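Local coordinates for putative lipoprotein (Bacteroides fragilis, PDB 3QNK) that is of unknown function but, as a SusD-family putative lipoprotein of the outer membrane, probably captures glycans at the cell surface, at residues F304-N307 against I311-G314; V341-M346 against D353-G358. All coordinates share one frame; numbering follows the deposited sequence.

Interaction 1 of 2, residues F304-N307 against I311-G314; sequences FDIN and IYEG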
ATOM      1  N   PHE B 304     -30.657  11.800 -34.355  1.00 51.12           N
ATOM      2  CA  PHE B 304     -31.735  10.894 -34.040  1.00 50.57           C
ATOM      3  C   PHE B 304     -32.661  11.475 -33.007  1.00 60.50           C
ATOM      4  O   PHE B 304     -32.222  12.245 -32.165  1.00 61.69           O
ATOM      5  CB  PHE B 304     -31.204   9.584 -33.511  1.00 50.48           C
ATOM      6  CG  PHE B 304     -30.176   8.954 -34.402  1.00 50.82           C
ATOM      7  CD1 PHE B 304     -30.561   8.081 -35.427  1.00 52.52           C
ATOM      8  CD2 PHE B 304     -28.817   9.209 -34.212  1.00 48.69           C
ATOM      9  CE1 PHE B 304     -29.604   7.478 -36.242  1.00 52.00           C
ATOM     10  CE2 PHE B 304     -27.864   8.585 -35.005  1.00 50.65           C
ATOM     11  CZ  PHE B 304     -28.258   7.718 -36.009  1.00 49.61           C
ATOM     12  N   ASP B 305     -33.946  11.093 -33.064  1.00 59.72           N
ATOM     13  CA  ASP B 305     -34.951  11.477 -32.087  1.00 60.90           C
ATOM     14  C   ASP B 305     -35.269  10.251 -31.275  1.00 64.62           C
ATOM     15  O   ASP B 305     -35.674   9.228 -31.829  1.00 63.05           O
ATOM     16  CB  ASP B 305     -36.206  12.051 -32.753  1.00 64.95           C
ATOM     17  CG  ASP B 305     -37.181  12.687 -31.780  1.00 81.40           C
ATOM     18  OD1 ASP B 305     -37.799  11.938 -30.975  1.00 80.34           O
ATOM     19  OD2 ASP B 305     -37.341  13.938 -31.829  1.00 90.89           O
ATOM     20  N   ILE B 306     -35.071  10.349 -29.962  1.00 62.61           N
ATOM     21  CA  ILE B 306     -35.255   9.283 -28.979  1.00 61.91           C
ATOM     22  C   ILE B 306     -36.651   8.621 -29.099  1.00 64.54           C
ATOM     23  O   ILE B 306     -36.819   7.466 -28.730  1.00 64.84           O
ATOM     24  CB  ILE B 306     -34.997   9.903 -27.573  1.00 65.68           C
ATOM     25  CG1 ILE B 306     -34.295   8.932 -26.667  1.00 67.02           C
ATOM     26  CG2 ILE B 306     -36.224  10.573 -26.911  1.00 65.15           C
ATOM     27  CD1 ILE B 306     -33.852   9.560 -25.328  1.00 86.18           C
ATOM     28  N   ASN B 307     -37.626   9.351 -29.652  1.00 60.96           N
ATOM     29  CA  ASN B 307     -38.997   8.900 -29.809  1.00 59.84           C
ATOM     30  C   ASN B 307     -39.299   8.387 -31.215  1.00 65.57           C
ATOM     31  O   ASN B 307     -40.104   7.469 -31.317  1.00 68.94           O
ATOM     32  CB  ASN B 307     -39.980  10.000 -29.398  1.00 51.92           C
ATOM     33  CG  ASN B 307     -39.884  10.351 -27.908  1.00 77.57           C
ATOM     34  OD1 ASN B 307     -39.756  11.525 -27.519  1.00 66.09           O
ATOM     35  ND2 ASN B 307     -39.909   9.342 -27.023  1.00 73.79           N
ATOM     36  N   ILE B 311     -34.487   3.906 -29.578  1.00 54.28           N
ATOM     37  CA  ILE B 311     -33.203   3.559 -28.982  1.00 52.27           C
ATOM     38  C   ILE B 311     -33.362   2.908 -27.593  1.00 55.10           C
ATOM     39  O   ILE B 311     -32.829   1.808 -27.406  1.00 55.85           O
ATOM     40  CB  ILE B 311     -32.166   4.713 -28.994  1.00 54.56           C
ATOM     41  CG1 ILE B 311     -30.815   4.235 -28.457  1.00 52.82           C
ATOM     42  CG2 ILE B 311     -32.670   5.980 -28.292  1.00 57.27           C
ATOM     43  CD1 ILE B 311     -29.642   4.778 -29.049  1.00 51.63           C
ATOM     44  N   TYR B 312     -34.160   3.500 -26.688  1.00 48.91           N
ATOM     45  CA  TYR B 312     -34.299   2.958 -25.331  1.00 48.12           C
ATOM     46  C   TYR B 312     -35.650   2.277 -25.074  1.00 55.43           C
ATOM     47  O   TYR B 312     -35.937   1.939 -23.931  1.00 56.98           O
ATOM     48  CB  TYR B 312     -34.040   4.059 -24.275  1.00 48.72           C
ATOM     49  CG  TYR B 312     -32.744   4.811 -24.505  1.00 49.25           C
ATOM     50  CD1 TYR B 312     -31.552   4.132 -24.764  1.00 49.25           C
ATOM     51  CD2 TYR B 312     -32.702   6.200 -24.447  1.00 50.78           C
ATOM     52  CE1 TYR B 312     -30.360   4.818 -24.961  1.00 49.53           C
ATOM     53  CE2 TYR B 312     -31.516   6.900 -24.676  1.00 51.00           C
ATOM     54  CZ  TYR B 312     -30.349   6.202 -24.938  1.00 53.12           C
ATOM     55  OH  TYR B 312     -29.164   6.865 -25.135  1.00 49.66           O
ATOM     56  N   GLU B 313     -36.450   2.035 -26.137  1.00 51.16           N
ATOM     57  CA  GLU B 313     -37.741   1.366 -26.113  1.00 49.74           C
ATOM     58  C   GLU B 313     -37.613  -0.116 -26.512  1.00 52.43           C
ATOM     59  O   GLU B 313     -36.790  -0.480 -27.346  1.00 53.45           O
ATOM     60  CB  GLU B 313     -38.700   2.094 -27.091  1.00 51.78           C
ATOM     61  CG  GLU B 313     -39.353   3.373 -26.559  1.00 62.19           C
ATOM     62  CD  GLU B 313     -39.791   4.429 -27.567  1.00 99.84           C
ATOM     63  OE1 GLU B 313     -40.078   4.064 -28.732  1.00 98.63           O
ATOM     64  OE2 GLU B 313     -39.862   5.625 -27.186  1.00101.96           O
ATOM     65  N   GLY B 314     -38.444  -0.942 -25.909  1.00 49.88           N
ATOM     66  CA  GLY B 314     -38.635  -2.362 -26.210  1.00 49.61           C
ATOM     67  C   GLY B 314     -37.519  -3.351 -25.974  1.00 53.83           C
ATOM     68  O   GLY B 314     -37.581  -4.476 -26.493  1.00 53.21           O
TER
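Ile306 meets Ile311 and Tyr312 in the turn that follows strand 304-305, one of the two outermost strands, within this chain, of a small antiparallel sheet. Three residues separate the two segments, and their backbones come closest at Ile306 and Ile311, with CA atoms 6.1 Å apart. The apolar part of the contact is carried by one branch of Ile306. Its CG1 lies 3.7 Å from CG2 of Ile311, and its terminal CD1 reaches CE2 of Tyr312 at 3.6 Å. CD1 arrives at the edge of the tyrosine ring, near its plane, whereas CG2 of Ile311 sits 3.7 Å above that plane, over the ring centre. The two isoleucines thus take different positions on the aromatic ring, one at the rim and one over a face. Phe325 stacks on Tyr312, and the phenol hydroxyl is hydrogen-bonded to that of Tyr359, so both ring and hydroxyl are tied to later parts of the chain.

The exposed side is polar and looser. Glu313 runs extended beyond CG (chi2 154°), which carries its carboxylate to Asn307; Glu313 OE2 stays 3.7 Å from ND2 of Asn307, too long for a hydrogen bond to be assigned, even though the amide and carboxylate planes are only 18° apart. The same OE2 is 3.9 Å from the carbonyl O of Ile306. The bend is braced by Asp305, whose OD1 accepts from the backbone N of Asn307 at 2.9 Å with an N-H...O angle of 152°, using the anti lone pair. The backbone of Ile306 also pairs with Thr479, next to strand 480-488. An Asp or Asn side-chain oxygen bonded to the backbone N two residues on defines an Asx turn, here at the end of an outermost strand.

Interaction 2 of 2, residues V341-M346 against D353-G358; sequences VDRYLM and DGSLTG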
ATOM      1  N   VAL B 341     -33.053  11.470 -15.206  1.00 58.66           N
ATOM      2  CA  VAL B 341     -31.705  11.741 -15.710  1.00 57.68           C
ATOM      3  C   VAL B 341     -31.821  12.480 -17.029  1.00 62.08           C
ATOM      4  O   VAL B 341     -32.547  12.027 -17.910  1.00 61.72           O
ATOM      5  CB  VAL B 341     -30.875  10.443 -15.825  1.00 60.15           C
ATOM      6  CG1 VAL B 341     -29.529  10.693 -16.501  1.00 58.11           C
ATOM      7  CG2 VAL B 341     -30.696   9.796 -14.454  1.00 60.39           C
ATOM      8  N   ASP B 342     -31.136  13.635 -17.138  1.00 59.71           N
ATOM      9  CA  ASP B 342     -31.139  14.515 -18.308  1.00 60.15           C
ATOM     10  C   ASP B 342     -29.713  14.672 -18.834  1.00 63.06           C
ATOM     11  O   ASP B 342     -28.852  15.268 -18.174  1.00 64.28           O
ATOM     12  CB  ASP B 342     -31.755  15.890 -17.938  1.00 64.04           C
ATOM     13  CG  ASP B 342     -31.899  16.937 -19.038  1.00 79.07           C
ATOM     14  OD1 ASP B 342     -31.323  16.738 -20.130  1.00 78.40           O
ATOM     15  OD2 ASP B 342     -32.575  17.975 -18.793  1.00 90.02           O
ATOM     16  N   ARG B 343     -29.482  14.154 -20.045  1.00 56.28           N
ATOM     17  CA  ARG B 343     -28.169  14.213 -20.691  1.00 54.36           C
ATOM     18  C   ARG B 343     -28.003  15.463 -21.537  1.00 59.42           C
ATOM     19  O   ARG B 343     -26.876  15.757 -21.955  1.00 56.89           O
ATOM     20  CB  ARG B 343     -27.927  12.977 -21.556  1.00 48.31           C
ATOM     21  CG  ARG B 343     -28.001  11.682 -20.801  1.00 45.40           C
ATOM     22  CD  ARG B 343     -27.033  11.569 -19.651  1.00 45.02           C
ATOM     23  NE  ARG B 343     -27.079  10.206 -19.129  1.00 45.61           N
ATOM     24  CZ  ARG B 343     -26.367   9.752 -18.112  1.00 53.45           C
ATOM     25  NH1 ARG B 343     -25.514  10.548 -17.482  1.00 48.27           N
ATOM     26  NH2 ARG B 343     -26.486   8.490 -17.729  1.00 48.08           N
ATOM     27  N   TYR B 344     -29.125  16.190 -21.799  1.00 58.17           N
ATOM     28  CA  TYR B 344     -29.122  17.418 -22.592  1.00 58.99           C
ATOM     29  C   TYR B 344     -28.698  18.609 -21.733  1.00 67.32           C
ATOM     30  O   TYR B 344     -27.772  19.319 -22.106  1.00 68.40           O
ATOM     31  CB  TYR B 344     -30.496  17.676 -23.258  1.00 60.17           C
ATOM     32  CG  TYR B 344     -30.558  19.001 -23.990  1.00 62.75           C
ATOM     33  CD1 TYR B 344     -29.584  19.354 -24.919  1.00 64.15           C
ATOM     34  CD2 TYR B 344     -31.588  19.904 -23.754  1.00 64.80           C
ATOM     35  CE1 TYR B 344     -29.615  20.579 -25.571  1.00 64.41           C
ATOM     36  CE2 TYR B 344     -31.627  21.141 -24.399  1.00 66.52           C
ATOM     37  CZ  TYR B 344     -30.641  21.471 -25.314  1.00 71.69           C
ATOM     38  OH  TYR B 344     -30.675  22.662 -26.006  1.00 72.97           O
ATOM     39  N   LEU B 345     -29.349  18.820 -20.587  1.00 67.51           N
ATOM     40  CA  LEU B 345     -29.057  19.980 -19.736  1.00 69.82           C
ATOM     41  C   LEU B 345     -28.244  19.694 -18.490  1.00 75.31           C
ATOM     42  O   LEU B 345     -27.512  20.576 -18.055  1.00 76.40           O
ATOM     43  CB  LEU B 345     -30.364  20.640 -19.268  1.00 71.17           C
ATOM     44  CG  LEU B 345     -31.270  21.235 -20.352  1.00 76.15           C
ATOM     45  CD1 LEU B 345     -32.626  21.591 -19.793  1.00 78.26           C
ATOM     46  CD2 LEU B 345     -30.647  22.437 -21.008  1.00 74.24           C
HETATM   47  N   MSE B 346     -28.437  18.520 -17.876  1.00 70.54           N
HETATM   48  CA  MSE B 346     -27.873  18.157 -16.588  1.00 69.25           C
HETATM   49  C   MSE B 346     -26.538  17.395 -16.686  1.00 68.36           C
HETATM   50  O   MSE B 346     -25.507  18.041 -16.618  1.00 67.96           O
HETATM   51  CB  MSE B 346     -28.918  17.349 -15.798  1.00 72.40           C
HETATM   52  CG  MSE B 346     -30.193  18.141 -15.450  1.00 81.79           C
HETATM   53 SE   MSE B 346     -29.895  19.531 -14.121  0.75 92.24          SE
HETATM   54  CE  MSE B 346     -29.577  18.383 -12.633  1.00 88.43           C
ATOM     55  N   ASP B 353     -16.881  15.159 -14.234  1.00 55.44           N
ATOM     56  CA  ASP B 353     -17.411  13.902 -13.697  1.00 54.49           C
ATOM     57  C   ASP B 353     -18.828  13.559 -14.265  1.00 57.25           C
ATOM     58  O   ASP B 353     -19.495  12.659 -13.761  1.00 57.96           O
ATOM     59  CB  ASP B 353     -17.382  13.864 -12.155  1.00 57.02           C
ATOM     60  CG  ASP B 353     -16.041  14.234 -11.570  1.00 72.90           C
ATOM     61  OD1 ASP B 353     -14.996  13.698 -12.067  1.00 73.88           O
ATOM     62  OD2 ASP B 353     -16.019  15.043 -10.611  1.00 79.41           O
ATOM     63  N   GLY B 354     -19.242  14.238 -15.333  1.00 51.38           N
ATOM     64  CA  GLY B 354     -20.465  13.898 -16.045  1.00 49.95           C
ATOM     65  C   GLY B 354     -20.143  12.737 -16.971  1.00 51.31           C
ATOM     66  O   GLY B 354     -18.976  12.511 -17.310  1.00 50.75           O
ATOM     67  N   SER B 355     -21.136  11.970 -17.372  1.00 47.29           N
ATOM     68  CA  SER B 355     -20.868  10.803 -18.233  1.00 46.11           C
ATOM     69  C   SER B 355     -20.380  11.244 -19.643  1.00 53.00           C
ATOM     70  O   SER B 355     -20.981  12.115 -20.294  1.00 54.95           O
ATOM     71  CB  SER B 355     -22.098   9.913 -18.328  1.00 46.39           C
ATOM     72  OG  SER B 355     -21.987   9.009 -19.408  1.00 54.68           O
ATOM     73  N   LEU B 356     -19.269  10.654 -20.082  1.00 46.75           N
ATOM     74  CA  LEU B 356     -18.694  10.955 -21.385  1.00 44.67           C
ATOM     75  C   LEU B 356     -19.373  10.147 -22.488  1.00 48.61           C
ATOM     76  O   LEU B 356     -19.311  10.537 -23.667  1.00 49.64           O
ATOM     77  CB  LEU B 356     -17.193  10.681 -21.376  1.00 43.17           C
ATOM     78  CG  LEU B 356     -16.390  11.496 -20.359  1.00 46.06           C
ATOM     79  CD1 LEU B 356     -14.997  10.935 -20.217  1.00 44.59           C
ATOM     80  CD2 LEU B 356     -16.398  13.001 -20.688  1.00 40.66           C
ATOM     81  N   THR B 357     -20.070   9.051 -22.100  1.00 43.22           N
ATOM     82  CA  THR B 357     -20.761   8.166 -23.054  1.00 41.79           C
ATOM     83  C   THR B 357     -22.232   8.446 -23.203  1.00 46.19           C
ATOM     84  O   THR B 357     -22.792   8.007 -24.196  1.00 47.34           O
ATOM     85  CB  THR B 357     -20.579   6.704 -22.682  1.00 41.74           C
ATOM     86  OG1 THR B 357     -21.368   6.397 -21.520  1.00 47.26           O
ATOM     87  CG2 THR B 357     -19.109   6.335 -22.465  1.00 36.51           C
ATOM     88  N   GLY B 358     -22.849   9.106 -22.216  1.00 42.35           N
ATOM     89  CA  GLY B 358     -24.278   9.379 -22.173  1.00 42.34           C
ATOM     90  C   GLY B 358     -25.028   8.330 -21.391  1.00 46.86           C
ATOM     91  O   GLY B 358     -26.262   8.306 -21.403  1.00 47.84           O
TER
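Arg343 crosses to Gly358 and Ser355 inside the long loop that joins strands 339-340 and 360-361, where Ser355 OG forms an ST motif by accepting from Gly358 N at 2.9 Å. The CB of Arg343 points at the other segment, and the chain then bends at chi2 (-58°), which carries its outer half past the Gly358 carbonyl oxygen. Arg343 CG and CD each pass 3.8 Å from Gly358 O. Arg343 NE comes nearer, 3.1 Å from Gly358 O, and Arg343 CZ follows at 3.6 Å. At the tip the branches divide: Gly358 O, over the guanidinium face, is 3.7 Å from Arg343 NH2, while Arg343 NH1 lies 3.6 Å from CB of Ser355.

NH1 forms a salt bridge with Asp347, whose OD2 also accepts from Ser355 N, and NH2 bonds to Asn360 OD1 and Val324 O; these three outside partners should limit the rotation of the buried guanidinium. Ser355 OG is further bonded to Tyr359 O.

Upstream, Asp342 OD1 closes the backbone turn that contains Arg343, an Asx turn and an Asx motif on one oxygen: Tyr344 N meets it nearly along its C-O axis, Leu345 N from above the carboxylate plane. The guanidinium lies between two groups: Gly358 C, with Ser355 OG, over one face, and Val341 CG1, 3.6 Å above the plane, over the centre of the other.

Overall arrangement
Interactions 1 and 2 follow one another along the chain, with centres about 17 Å apart and nearest atoms about 5 Å apart, so they do not touch directly. Intermediaries connect them: Tyr359 bonds to Tyr312 through its hydroxyl and to Ser355 through its carbonyl, His326 touches Ile306 and bonds to Arg343 N, and Phe475 of strand 469-475 meets both Ile306 and Arg343. Interaction 1 is partly buried, hydrophobic inside and polar at its exposed rim. In interaction 2 all three touching residues are buried, and the charged group there finds its ionic and hydrogen-bonding partners outside the two segments. Side-chain-to-backbone turn motifs shape both.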